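Local structure of hypothetical conserved protein, GK0453 (2YXY) at residues Lys79-Lys84 with Trp89-Lys94; Ala52-Leu57 with Lys84-Trp89. The protein is of unknown function, a member of the DUF1811 family that joins a helical hairpin to a small antiparallel beta sheet. One frame throughout, in Å; residues are numbered along the deposited sequence.

Contacts 1 and 2 both use strand 87-92 and share K84 and W89, with centres about 13 Å apart. Contact 1 joins strands 76-84 and 87-92, the inner pair of a four-stranded antiparallel sheet, while contact 2 sets the turn between those strands against the end of helix 39-54. Along the chain the order is 52-57, 79-84, 84-89 and 89-94, with strand 67-70 between the first two. The two contacts touch where L83 CD1 packs on A88 CB, 3.4 Å apart. One beta hairpin is therefore held by backbone bonds over much of its length in contact 1 and docked by its turn onto the helical part in contact 2.

Contact 1. Residues Lys79-Lys84 with Trp89-Lys94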
loop_
_atom_site.group_PDB
_atom_site.type_symbol
_atom_site.label_atom_id
_atom_site.label_comp_id
_atom_site.label_asym_id
_atom_site.label_seq_id
_atom_site.Cartn_x
_atom_site.Cartn_y
_atom_site.Cartn_z
ATOM N N LYS A 79 5.066 4.383 12.772
ATOM C CA LYS A 79 4.401 5.253 13.719
ATOM C C LYS A 79 3.669 6.319 12.922
ATOM O O LYS A 79 4.289 7.113 12.232
ATOM C CB LYS A 79 5.437 5.899 14.629
ATOM C CG LYS A 79 4.923 6.184 16.014
ATOM C CD LYS A 79 3.790 7.162 16.009
ATOM C CE LYS A 79 3.457 7.536 17.445
ATOM N NZ LYS A 79 4.690 7.931 18.187
ATOM N N VAL A 80 2.348 6.342 13.029
ATOM C CA VAL A 80 1.564 7.302 12.272
ATOM C C VAL A 80 1.513 8.710 12.869
ATOM O O VAL A 80 1.118 8.903 14.016
ATOM C CB VAL A 80 0.123 6.817 12.108
ATOM C CG1 VAL A 80 -0.678 7.854 11.330
ATOM C CG2 VAL A 80 0.108 5.443 11.428
ATOM N N ARG A 81 1.913 9.689 12.076
ATOM C CA ARG A 81 1.872 11.067 12.502
ATOM C C ARG A 81 0.483 11.550 12.111
ATOM O O ARG A 81 -0.256 12.079 12.939
ATOM C CB ARG A 81 2.960 11.880 11.789
ATOM C CG ARG A 81 2.868 13.387 12.022
ATOM C CD ARG A 81 3.844 14.150 11.122
ATOM N NE ARG A 81 3.427 15.540 10.956
ATOM C CZ ARG A 81 3.928 16.380 10.055
ATOM N NH1 ARG A 81 4.880 15.989 9.220
ATOM N NH2 ARG A 81 3.461 17.617 9.976
ATOM N N TYR A 82 0.114 11.361 10.847
ATOM C CA TYR A 82 -1.217 11.778 10.420
ATOM C C TYR A 82 -1.675 11.121 9.127
ATOM O O TYR A 82 -0.859 10.694 8.310
ATOM C CB TYR A 82 -1.272 13.297 10.280
ATOM C CG TYR A 82 -0.592 13.826 9.053
ATOM C CD1 TYR A 82 -1.317 14.063 7.886
ATOM C CD2 TYR A 82 0.775 14.090 9.051
ATOM C CE1 TYR A 82 -0.696 14.554 6.740
ATOM C CE2 TYR A 82 1.407 14.578 7.914
ATOM C CZ TYR A 82 0.662 14.808 6.761
ATOM O OH TYR A 82 1.276 15.293 5.631
ATOM N N LEU A 83 -2.990 11.056 8.962
ATOM C CA LEU A 83 -3.606 10.465 7.793
ATOM C C LEU A 83 -4.110 11.514 6.796
ATOM O O LEU A 83 -4.551 12.604 7.175
ATOM C CB LEU A 83 -4.764 9.575 8.220
ATOM C CG LEU A 83 -4.471 8.291 9.004
ATOM C CD1 LEU A 83 -3.484 7.439 8.228
ATOM C CD2 LEU A 83 -3.935 8.621 10.385
ATOM N N LYS A 84 -4.046 11.169 5.513
ATOM C CA LYS A 84 -4.473 12.050 4.435
ATOM C C LYS A 84 -4.851 11.205 3.223
ATOM O O LYS A 84 -3.984 10.641 2.562
ATOM C CB LYS A 84 -3.334 12.998 4.058
ATOM C CG LYS A 84 -3.330 14.298 4.825
ATOM C CD LYS A 84 -4.379 15.259 4.287
ATOM C CE LYS A 84 -3.934 15.893 2.974
ATOM N NZ LYS A 84 -3.568 14.881 1.947
ATOM N N TRP A 89 1.030 9.314 6.985
ATOM C CA TRP A 89 2.340 9.949 7.010
ATOM C C TRP A 89 2.904 9.642 8.392
ATOM O O TRP A 89 2.215 9.800 9.401
ATOM C CB TRP A 89 2.211 11.451 6.839
ATOM C CG TRP A 89 1.634 11.831 5.536
ATOM C CD1 TRP A 89 0.318 11.779 5.163
ATOM C CD2 TRP A 89 2.353 12.317 4.412
ATOM N NE1 TRP A 89 0.180 12.211 3.869
ATOM C CE2 TRP A 89 1.418 12.550 3.384
ATOM C CE3 TRP A 89 3.705 12.582 4.171
ATOM C CZ2 TRP A 89 1.787 13.037 2.137
ATOM C CZ3 TRP A 89 4.076 13.065 2.930
ATOM C CH2 TRP A 89 3.119 13.288 1.925
ATOM N N GLY A 90 4.152 9.206 8.428
ATOM C CA GLY A 90 4.779 8.854 9.689
ATOM C C GLY A 90 6.190 8.380 9.426
ATOM O O GLY A 90 6.824 8.823 8.469
ATOM N N TRP A 91 6.688 7.469 10.250
ATOM C CA TRP A 91 8.048 6.979 10.065
ATOM C C TRP A 91 8.251 5.573 10.603
ATOM O O TRP A 91 7.574 5.154 11.549
ATOM C CB TRP A 91 9.028 7.951 10.733
ATOM C CG TRP A 91 8.492 8.515 12.014
ATOM C CD1 TRP A 91 8.285 7.838 13.181
ATOM C CD2 TRP A 91 7.996 9.844 12.229
ATOM N NE1 TRP A 91 7.683 8.657 14.108
ATOM C CE2 TRP A 91 7.494 9.897 13.551
ATOM C CE3 TRP A 91 7.925 11.003 11.434
ATOM C CZ2 TRP A 91 6.923 11.057 14.097
ATOM C CZ3 TRP A 91 7.355 12.160 11.979
ATOM C CH2 TRP A 91 6.865 12.175 13.298
ATOM N N ARG A 92 9.175 4.840 9.985
ATOM C CA ARG A 92 9.485 3.482 10.415
ATOM C C ARG A 92 10.370 3.582 11.646
ATOM O O ARG A 92 11.320 4.352 11.661
ATOM C CB ARG A 92 10.235 2.728 9.316
ATOM C CG ARG A 92 9.442 2.552 8.029
ATOM C CD ARG A 92 10.374 2.204 6.866
ATOM N NE ARG A 92 9.675 2.079 5.586
ATOM C CZ ARG A 92 9.184 0.940 5.100
ATOM N NH1 ARG A 92 8.563 0.927 3.923
ATOM N NH2 ARG A 92 9.324 -0.190 5.779
ATOM N N LEU A 93 10.068 2.802 12.676
ATOM C CA LEU A 93 10.871 2.844 13.890
ATOM C C LEU A 93 12.316 2.371 13.671
ATOM O O LEU A 93 13.265 3.082 14.017
ATOM C CB LEU A 93 10.197 2.017 14.984
ATOM C CG LEU A 93 8.771 2.496 15.294
ATOM C CD1 LEU A 93 8.170 1.664 16.411
ATOM C CD2 LEU A 93 8.799 3.976 15.679
ATOM N N LYS A 94 12.486 1.192 13.076
ATOM C CA LYS A 94 13.818 0.646 12.844
ATOM C C LYS A 94 14.647 1.399 11.817
ATOM O O LYS A 94 15.786 1.021 11.546
ATOM C CB LYS A 94 13.736 -0.823 12.428
ATOM C CG LYS A 94 13.393 -1.775 13.561
ATOM C CD LYS A 94 14.123 -3.118 13.426
ATOM C CE LYS A 94 13.723 -3.885 12.170
ATOM N NZ LYS A 94 14.095 -3.173 10.910
#
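Strands 79-84 and 89-92 run antiparallel, their axes 4.4 Å apart at closest approach and their directions at 166°. K79 and W91 form a hydrogen-bonded pair, with K79 N to W91 O at 2.9 Å almost straight at the hydrogen and W91 N bonded back to K79 O. V80 faces G90 as a non-hydrogen-bonded pair, and the close backbone there would bring any CB on G90 into K79 O. The register then slips by one residue: R81 N (2.7 Å) and Y82 N (3.0 Å) both bond to W89 O, and W89 N returns a bond to Y82 O. This is a classic beta bulge in the hairpin of strands 76-84 and 87-92 of this DUF1811 protein. Y82 and W89 share a face of the sheet; with CG between its backbone N and carbonyl carbon (chi1 76°), Y82 lays its ring alongside W89 in an offset stack on the five-membered ring of the indole, planes 3° apart. Y82 CE1 lies 3.3 Å from W89 CD1, and W89 CB sits over the same tyrosine ring as a CH-pi contact. At the edge of the indole, near its plane, K84 CB comes 3.6 Å from W89 NE1. Further along, K79 CB packs beside W91 NE1 at 3.6 Å. The extended chain of R81 passes W91, its CD near CZ3, and carries the guanidinium to a salt bridge with E99.

Contact 2. Residues Ala52-Leu57 with Lys84-Trp89; sequences AKAYML and KGVFAW
With CG1 of V86 anti to the carbonyl carbon (chi1 -59°), the two methyls of this valine fork across the ring of Y55, whose own CG takes the same place (chi1 -80°) and whose ring end comes closer to the valine than its CB does. CG1 lies over one ring face, 3.8 Å from the Y55 ring centroid and 22° off the normal, a CH-pi contact displaced toward the rim. Its nearest atom is Y55 CE2, 3.5 Å from V86 CG1. The other methyl, V86 CG2, reaches the phenolic end of the ring, 3.8 Å from Y55 CZ. On the same side of the ring, A54 brings its CB to 3.8 Å from V86 CB, so the last helical residue and the ring that follows it both touch the valine. No hydrogen bond crosses between the segments; the junction is apolar, and M51 of the same helix also packs on V86. An alanine at Y55 would remove the ring beneath both methyls and would probably leave V86 with A54 as its sole partner in segment 52-57, opening a gap where Y55 also reaches L19 of helix 16-36. Each segment contains a beta turn: type I from A54 to L57 as helix 39-54 ends, and type II' from K84 to F87, with G85 at positive phi, closing the two-residue hairpin loop whose V86 docks on the helix end.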
loop_
_atom_site.group_PDB
_atom_site.type_symbol
_atom_site.label_atom_id
_atom_site.label_comp_id
_atom_site.label_asym_id
_atom_site.label_seq_id
_atom_site.Cartn_x
_atom_site.Cartn_y
_atom_site.Cartn_z
ATOM N N ALA A 52 -4.104 0.250 -5.145
ATOM C CA ALA A 52 -5.467 -0.153 -5.416
ATOM C C ALA A 52 -6.099 -0.753 -4.144
ATOM O O ALA A 52 -7.272 -0.510 -3.863
ATOM C CB ALA A 52 -5.512 -1.155 -6.563
ATOM N N LYS A 53 -5.333 -1.536 -3.384
ATOM C CA LYS A 53 -5.864 -2.120 -2.152
ATOM C C LYS A 53 -6.267 -1.051 -1.129
ATOM O O LYS A 53 -7.292 -1.183 -0.473
ATOM C CB LYS A 53 -4.838 -3.069 -1.520
ATOM C CG LYS A 53 -4.719 -4.420 -2.242
ATOM C CD LYS A 53 -3.667 -5.299 -1.540
ATOM C CE LYS A 53 -3.624 -6.692 -2.126
ATOM N NZ LYS A 53 -2.364 -7.383 -1.663
ATOM N N ALA A 54 -5.479 0.016 -1.040
ATOM C CA ALA A 54 -5.738 1.092 -0.107
ATOM C C ALA A 54 -7.114 1.724 -0.295
ATOM O O ALA A 54 -7.736 2.167 0.674
ATOM C CB ALA A 54 -4.669 2.164 -0.244
ATOM N N TYR A 55 -7.563 1.790 -1.545
ATOM C CA TYR A 55 -8.860 2.357 -1.849
ATOM C C TYR A 55 -10.022 1.426 -1.501
ATOM O O TYR A 55 -11.169 1.781 -1.735
ATOM C CB TYR A 55 -8.930 2.759 -3.328
ATOM C CG TYR A 55 -8.247 4.077 -3.564
ATOM C CD1 TYR A 55 -6.950 4.138 -4.099
ATOM C CD2 TYR A 55 -8.863 5.265 -3.180
ATOM C CE1 TYR A 55 -6.285 5.363 -4.239
ATOM C CE2 TYR A 55 -8.205 6.492 -3.314
ATOM C CZ TYR A 55 -6.916 6.525 -3.842
ATOM O OH TYR A 55 -6.265 7.721 -3.946
ATOM N N MET A 56 -9.730 0.232 -0.978
ATOM C CA MET A 56 -10.782 -0.700 -0.550
ATOM C C MET A 56 -10.756 -0.781 0.983
ATOM O O MET A 56 -11.460 -1.589 1.579
ATOM C CB MET A 56 -10.580 -2.111 -1.124
ATOM C CG MET A 56 -10.599 -2.176 -2.651
ATOM S SD MET A 56 -10.810 -3.828 -3.334
ATOM C CE MET A 56 -9.475 -4.687 -2.619
ATOM N N LEU A 57 -9.938 0.056 1.613
ATOM C CA LEU A 57 -9.856 0.073 3.074
ATOM C C LEU A 57 -10.437 1.361 3.650
ATOM O O LEU A 57 -10.723 2.315 2.923
ATOM C CB LEU A 57 -8.408 -0.084 3.550
ATOM C CG LEU A 57 -7.723 -1.405 3.176
ATOM C CD1 LEU A 57 -6.307 -1.391 3.736
ATOM C CD2 LEU A 57 -8.503 -2.601 3.738
ATOM N N LYS A 84 -4.046 11.169 5.513
ATOM C CA LYS A 84 -4.473 12.050 4.435
ATOM C C LYS A 84 -4.851 11.205 3.223
ATOM O O LYS A 84 -3.984 10.641 2.562
ATOM C CB LYS A 84 -3.334 12.998 4.058
ATOM C CG LYS A 84 -3.330 14.298 4.825
ATOM C CD LYS A 84 -4.379 15.259 4.287
ATOM C CE LYS A 84 -3.934 15.893 2.974
ATOM N NZ LYS A 84 -3.568 14.881 1.947
ATOM N N GLY A 85 -6.143 11.122 2.930
ATOM C CA GLY A 85 -6.581 10.319 1.803
ATOM C C GLY A 85 -6.365 8.870 2.187
ATOM O O GLY A 85 -6.798 8.455 3.268
ATOM N N VAL A 86 -5.684 8.099 1.338
ATOM C CA VAL A 86 -5.435 6.695 1.656
ATOM C C VAL A 86 -3.997 6.521 2.134
ATOM O O VAL A 86 -3.439 5.420 2.109
ATOM C CB VAL A 86 -5.707 5.785 0.434
ATOM C CG1 VAL A 86 -7.132 5.944 0.001
ATOM C CG2 VAL A 86 -4.777 6.120 -0.707
ATOM N N PHE A 87 -3.414 7.629 2.579
ATOM C CA PHE A 87 -2.038 7.669 3.056
ATOM C C PHE A 87 -1.859 7.950 4.555
ATOM O O PHE A 87 -2.605 8.713 5.185
ATOM C CB PHE A 87 -1.243 8.730 2.287
ATOM C CG PHE A 87 -0.981 8.376 0.853
ATOM C CD1 PHE A 87 0.054 7.501 0.512
ATOM C CD2 PHE A 87 -1.771 8.906 -0.154
ATOM C CE1 PHE A 87 0.290 7.157 -0.826
ATOM C CE2 PHE A 87 -1.548 8.570 -1.494
ATOM C CZ PHE A 87 -0.519 7.698 -1.834
ATOM N N ALA A 88 -0.846 7.314 5.115
ATOM C CA ALA A 88 -0.510 7.508 6.509
ATOM C C ALA A 88 0.869 8.116 6.441
ATOM O O ALA A 88 1.767 7.532 5.847
ATOM C CB ALA A 88 -0.461 6.169 7.236
ATOM N N TRP A 89 1.030 9.314 6.985
ATOM C CA TRP A 89 2.340 9.949 7.010
ATOM C C TRP A 89 2.904 9.642 8.392
ATOM O O TRP A 89 2.215 9.800 9.401
ATOM C CB TRP A 89 2.211 11.451 6.839
ATOM C CG TRP A 89 1.634 11.831 5.536
ATOM C CD1 TRP A 89 0.318 11.779 5.163
ATOM C CD2 TRP A 89 2.353 12.317 4.412
ATOM N NE1 TRP A 89 0.180 12.211 3.869
ATOM C CE2 TRP A 89 1.418 12.550 3.384
ATOM C CE3 TRP A 89 3.705 12.582 4.171
ATOM C CZ2 TRP A 89 1.787 13.037 2.137
ATOM C CZ3 TRP A 89 4.076 13.065 2.930
ATOM C CH2 TRP A 89 3.119 13.288 1.925
#